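Long-range contact in polycomb protein Pcl (Drosophila melanogaster, PDB 5OQD), which is a component of the Esc/E(z) histone H3 methyltransferase complex and establishes repression of homeotic genes early in embryogenesis: residues B[92-103]-B[112-122]. Numbering follows the deposited sequence.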
loop_
_atom_site.group_PDB
_atom_site.type_symbol
_atom_site.label_atom_id
_atom_site.label_comp_id
_atom_site.label_asym_id
_atom_site.label_seq_id
_atom_site.Cartn_x
_atom_site.Cartn_y
_atom_site.Cartn_z
ATOM N N TRP B 92 -4.927 -0.390 9.271
ATOM C CA TRP B 92 -5.778 0.762 9.001
ATOM C C TRP B 92 -4.995 1.969 8.511
ATOM O O TRP B 92 -5.474 2.718 7.684
ATOM C CB TRP B 92 -6.606 1.125 10.233
ATOM C CG TRP B 92 -7.755 0.214 10.424
ATOM C CD1 TRP B 92 -8.015 -0.556 11.508
ATOM C CD2 TRP B 92 -8.799 -0.045 9.487
ATOM N NE1 TRP B 92 -9.157 -1.278 11.309
ATOM C CE2 TRP B 92 -9.659 -0.979 10.073
ATOM C CE3 TRP B 92 -9.090 0.423 8.208
ATOM C CZ2 TRP B 92 -10.785 -1.454 9.428
ATOM C CZ3 TRP B 92 -10.207 -0.048 7.574
ATOM C CH2 TRP B 92 -11.042 -0.975 8.179
ATOM N N VAL B 93 -3.799 2.171 9.035
ATOM C CA VAL B 93 -2.988 3.291 8.601
ATOM C C VAL B 93 -2.686 3.163 7.116
ATOM O O VAL B 93 -2.671 4.148 6.397
ATOM C CB VAL B 93 -1.670 3.380 9.386
ATOM C CG1 VAL B 93 -0.951 2.048 9.372
ATOM C CG2 VAL B 93 -0.782 4.464 8.812
ATOM N N ASP B 94 -2.427 1.943 6.669
ATOM C CA ASP B 94 -2.193 1.670 5.259
ATOM C C ASP B 94 -3.419 1.963 4.395
ATOM O O ASP B 94 -3.305 2.508 3.309
ATOM C CB ASP B 94 -1.723 0.230 5.072
ATOM C CG ASP B 94 -0.550 -0.117 5.962
ATOM O OD1 ASP B 94 0.339 0.729 6.127
ATOM O OD2 ASP B 94 -0.514 -1.235 6.495
ATOM N N VAL B 95 -4.591 1.604 4.893
ATOM C CA VAL B 95 -5.852 1.894 4.224
ATOM C C VAL B 95 -6.083 3.400 4.121
ATOM O O VAL B 95 -6.485 3.908 3.073
ATOM C CB VAL B 95 -7.036 1.244 4.964
ATOM C CG1 VAL B 95 -8.358 1.710 4.373
ATOM C CG2 VAL B 95 -6.921 -0.269 4.918
ATOM N N LEU B 96 -5.816 4.106 5.216
ATOM C CA LEU B 96 -5.999 5.552 5.265
ATOM C C LEU B 96 -5.030 6.279 4.338
ATOM O O LEU B 96 -5.410 7.234 3.661
ATOM C CB LEU B 96 -5.831 6.060 6.698
ATOM C CG LEU B 96 -6.962 5.721 7.670
ATOM C CD1 LEU B 96 -6.572 6.068 9.098
ATOM C CD2 LEU B 96 -8.239 6.442 7.269
ATOM N N HIS B 97 -3.779 5.828 4.315
ATOM C CA HIS B 97 -2.775 6.435 3.449
ATOM C C HIS B 97 -3.124 6.187 1.985
ATOM O O HIS B 97 -2.985 7.080 1.151
ATOM C CB HIS B 97 -1.376 5.894 3.767
ATOM C CG HIS B 97 -0.265 6.742 3.230
ATOM N ND1 HIS B 97 0.870 7.029 3.958
ATOM C CD2 HIS B 97 -0.115 7.366 2.038
ATOM C CE1 HIS B 97 1.669 7.797 3.238
ATOM N NE2 HIS B 97 1.094 8.016 2.070
ATOM N N ILE B 98 -3.576 4.974 1.681
ATOM C CA ILE B 98 -4.035 4.634 0.336
ATOM C C ILE B 98 -5.219 5.509 -0.063
ATOM O O ILE B 98 -5.284 6.013 -1.185
ATOM C CB ILE B 98 -4.433 3.146 0.235
ATOM C CG1 ILE B 98 -3.186 2.260 0.193
ATOM C CG2 ILE B 98 -5.287 2.894 -1.001
ATOM C CD1 ILE B 98 -3.494 0.776 0.203
ATOM N N ALA B 99 -6.147 5.694 0.872
ATOM C CA ALA B 99 -7.333 6.507 0.630
ATOM C C ALA B 99 -6.967 7.952 0.310
ATOM O O ALA B 99 -7.425 8.510 -0.686
ATOM C CB ALA B 99 -8.265 6.452 1.833
ATOM N N LEU B 100 -6.132 8.549 1.154
ATOM C CA LEU B 100 -5.741 9.946 0.990
ATOM C C LEU B 100 -4.851 10.160 -0.232
ATOM O O LEU B 100 -4.839 11.244 -0.815
ATOM C CB LEU B 100 -5.027 10.444 2.248
ATOM C CG LEU B 100 -5.893 10.551 3.506
ATOM C CD1 LEU B 100 -5.050 10.918 4.715
ATOM C CD2 LEU B 100 -7.002 11.570 3.301
ATOM N N TYR B 101 -4.109 9.127 -0.618
ATOM C CA TYR B 101 -3.197 9.226 -1.754
ATOM C C TYR B 101 -3.952 9.195 -3.080
ATOM O O TYR B 101 -3.621 9.930 -4.010
ATOM C CB TYR B 101 -2.163 8.098 -1.707
ATOM C CG TYR B 101 -1.059 8.222 -2.731
ATOM C CD1 TYR B 101 -0.061 9.179 -2.596
ATOM C CD2 TYR B 101 -1.004 7.371 -3.826
ATOM C CE1 TYR B 101 0.951 9.290 -3.528
ATOM C CE2 TYR B 101 0.007 7.473 -4.762
ATOM C CZ TYR B 101 0.982 8.435 -4.608
ATOM O OH TYR B 101 1.990 8.542 -5.539
ATOM N N ASN B 102 -4.969 8.344 -3.157
ATOM C CA ASN B 102 -5.769 8.209 -4.369
ATOM C C ASN B 102 -6.764 9.350 -4.544
ATOM O O ASN B 102 -7.018 9.792 -5.665
ATOM C CB ASN B 102 -6.511 6.871 -4.368
ATOM C CG ASN B 102 -5.643 5.723 -4.837
ATOM O OD1 ASN B 102 -5.822 5.205 -5.939
ATOM N ND2 ASN B 102 -4.687 5.323 -4.007
ATOM N N LEU B 103 -7.328 9.820 -3.437
ATOM C CA LEU B 103 -8.292 10.913 -3.482
ATOM C C LEU B 103 -7.633 12.221 -3.909
ATOM O O LEU B 103 -8.005 12.799 -4.928
ATOM C CB LEU B 103 -8.973 11.092 -2.122
ATOM C CG LEU B 103 -10.006 10.045 -1.702
ATOM C CD1 LEU B 103 -10.545 10.355 -0.313
ATOM C CD2 LEU B 103 -11.138 9.962 -2.715
ATOM N N HIS B 112 -9.348 16.631 3.114
ATOM C CA HIS B 112 -10.462 15.740 2.817
ATOM C C HIS B 112 -11.294 15.505 4.071
ATOM O O HIS B 112 -10.764 15.111 5.112
ATOM C CB HIS B 112 -9.963 14.406 2.260
ATOM C CG HIS B 112 -9.270 14.525 0.938
ATOM N ND1 HIS B 112 -8.026 15.100 0.800
ATOM C CD2 HIS B 112 -9.649 14.141 -0.303
ATOM C CE1 HIS B 112 -7.668 15.068 -0.471
ATOM N NE2 HIS B 112 -8.634 14.490 -1.162
ATOM N N HIS B 113 -12.595 15.755 3.970
ATOM C CA HIS B 113 -13.497 15.540 5.095
ATOM C C HIS B 113 -13.579 14.053 5.415
ATOM O O HIS B 113 -13.789 13.232 4.521
ATOM C CB HIS B 113 -14.887 16.099 4.790
ATOM C CG HIS B 113 -15.769 16.222 5.994
ATOM N ND1 HIS B 113 -16.614 15.213 6.404
ATOM C CD2 HIS B 113 -15.937 17.236 6.875
ATOM C CE1 HIS B 113 -17.264 15.601 7.488
ATOM N NE2 HIS B 113 -16.872 16.824 7.795
ATOM N N LEU B 114 -13.403 13.715 6.690
ATOM C CA LEU B 114 -13.386 12.321 7.118
ATOM C C LEU B 114 -14.684 11.603 6.765
ATOM O O LEU B 114 -14.659 10.550 6.136
ATOM C CB LEU B 114 -13.130 12.224 8.623
ATOM C CG LEU B 114 -13.151 10.813 9.215
ATOM C CD1 LEU B 114 -12.143 9.917 8.512
ATOM C CD2 LEU B 114 -12.888 10.849 10.713
ATOM N N LEU B 115 -15.813 12.186 7.160
ATOM C CA LEU B 115 -17.119 11.581 6.917
ATOM C C LEU B 115 -17.522 11.615 5.446
ATOM O O LEU B 115 -18.092 10.654 4.930
ATOM C CB LEU B 115 -18.195 12.281 7.754
ATOM C CG LEU B 115 -19.642 11.820 7.569
ATOM C CD1 LEU B 115 -19.801 10.364 7.986
ATOM C CD2 LEU B 115 -20.604 12.717 8.335
ATOM N N ASN B 116 -17.224 12.723 4.774
ATOM C CA ASN B 116 -17.698 12.942 3.411
ATOM C C ASN B 116 -16.833 12.303 2.328
ATOM O O ASN B 116 -17.349 11.824 1.319
ATOM C CB ASN B 116 -17.816 14.442 3.136
ATOM C CG ASN B 116 -18.820 15.124 4.045
ATOM O OD1 ASN B 116 -19.726 14.484 4.579
ATOM N ND2 ASN B 116 -18.666 16.431 4.222
ATOM N N ASP B 117 -15.520 12.299 2.531
ATOM C CA ASP B 117 -14.603 11.849 1.489
ATOM C C ASP B 117 -13.735 10.626 1.779
ATOM O O ASP B 117 -13.382 9.877 0.870
ATOM C CB ASP B 117 -13.571 12.940 1.198
ATOM C CG ASP B 117 -14.211 14.287 0.920
ATOM O OD1 ASP B 117 -15.362 14.310 0.434
ATOM O OD2 ASP B 117 -13.564 15.321 1.186
ATOM N N ILE B 118 -13.394 10.431 3.049
ATOM C CA ILE B 118 -12.500 9.347 3.442
ATOM C C ILE B 118 -13.385 8.163 3.818
ATOM O O ILE B 118 -13.141 7.036 3.387
ATOM C CB ILE B 118 -11.596 9.690 4.639
ATOM C CG1 ILE B 118 -10.808 10.971 4.361
ATOM C CG2 ILE B 118 -10.658 8.532 4.952
ATOM C CD1 ILE B 118 -9.961 11.430 5.526
ATOM N N TRP B 119 -14.406 8.430 4.627
ATOM C CA TRP B 119 -15.326 7.400 5.105
ATOM C C TRP B 119 -15.998 6.584 3.989
ATOM O O TRP B 119 -16.022 5.356 4.069
ATOM C CB TRP B 119 -16.392 8.040 6.004
ATOM C CG TRP B 119 -17.395 7.091 6.578
ATOM C CD1 TRP B 119 -18.730 7.049 6.304
ATOM C CD2 TRP B 119 -17.147 6.056 7.534
ATOM N NE1 TRP B 119 -19.331 6.050 7.031
ATOM C CE2 TRP B 119 -18.380 5.424 7.793
ATOM C CE3 TRP B 119 -16.003 5.599 8.196
ATOM C CZ2 TRP B 119 -18.501 4.358 8.683
ATOM C CZ3 TRP B 119 -16.126 4.543 9.080
ATOM C CH2 TRP B 119 -17.366 3.934 9.315
ATOM N N PRO B 120 -16.545 7.244 2.983
ATOM C CA PRO B 120 -17.212 6.512 1.908
ATOM C C PRO B 120 -16.241 5.629 1.154
ATOM O O PRO B 120 -16.546 4.475 0.868
ATOM C CB PRO B 120 -17.712 7.625 0.994
ATOM C CG PRO B 120 -17.875 8.799 1.891
ATOM C CD PRO B 120 -16.766 8.694 2.886
ATOM N N PHE B 121 -15.066 6.167 0.861
ATOM C CA PHE B 121 -14.101 5.486 0.019
ATOM C C PHE B 121 -13.614 4.181 0.627
ATOM O O PHE B 121 -13.529 3.170 -0.051
ATOM C CB PHE B 121 -12.927 6.417 -0.252
ATOM C CG PHE B 121 -11.772 5.755 -0.933
ATOM C CD1 PHE B 121 -11.466 6.052 -2.245
ATOM C CD2 PHE B 121 -10.983 4.848 -0.260
ATOM C CE1 PHE B 121 -10.400 5.452 -2.874
ATOM C CE2 PHE B 121 -9.917 4.241 -0.882
ATOM C CZ PHE B 121 -9.625 4.545 -2.192
ATOM N N ILE B 122 -13.322 4.201 1.918
ATOM C CA ILE B 122 -12.897 3.003 2.619
ATOM C C ILE B 122 -14.022 1.986 2.611
ATOM O O ILE B 122 -13.800 0.791 2.459
ATOM C CB ILE B 122 -12.500 3.310 4.069
ATOM C CG1 ILE B 122 -11.267 4.205 4.100
ATOM C CG2 ILE B 122 -12.226 2.027 4.830
ATOM C CD1 ILE B 122 -10.742 4.458 5.489
#
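I122 fits as a knob into the hole made by W92, V95, L96 and A99, and this apolar interlock joins helices 92-103 and 114-122, whose short axes pass 10.0 Å apart at 114°. I122 CG1 lies beside the backbone N (chi1 -65°), and from there the chain carries I122 CD1 to 3.7 Å from L96 CD2, while CG2 approaches W92 CZ3 obliquely. Both branches also rest on V95 CG1, so beta-branching lets one residue fill the hole. I118, four residues earlier, adds apolar contacts: CG2 meets L96 CD2, the two side chains crossing at about a right angle, and I118 CD1 meets L100 CD2 at 3.7 Å.

A99 and I118 make the nearest CA approach, 6.5 Å. A methyl-sized side chain at A99 is consistent with F121 being able to rest on the helix backbone. With CG anti to the backbone N (chi1 171°), F121 brings its ring to A99 in an off-centre CH-pi contact, A99 CA standing 4.2 Å from the ring centroid. L103 slides past F121 in the opposite direction. Its forked end suits the place, CD2 going to F121 CD1 and L103 CD1 pressing tightly on D117 O at 3.1 Å, while L103 CB packs 3.5 Å from H112 NE2.

No hydrogen bond crosses between the segments; the side-chain bonds here are local ones. N102 ND2 donates to I98 O, which also accepts from N102 N on the opposite face of its plane. H113 caps the second helix: H113 ND1 takes N116 N at 3.0 Å, nearly in the ring plane, while H113 N donates to D117 OD2.

This helix-strand-helix order belongs to the winged-helix domain, which follows the zinc-binding PHD finger. H112 pairs with Y171 on strand 170-173, L96 and L100 reach F158 of strand 158-161, and W92 touches helix 140-153, placing the crossing in a buried core between the small sheet and that helix.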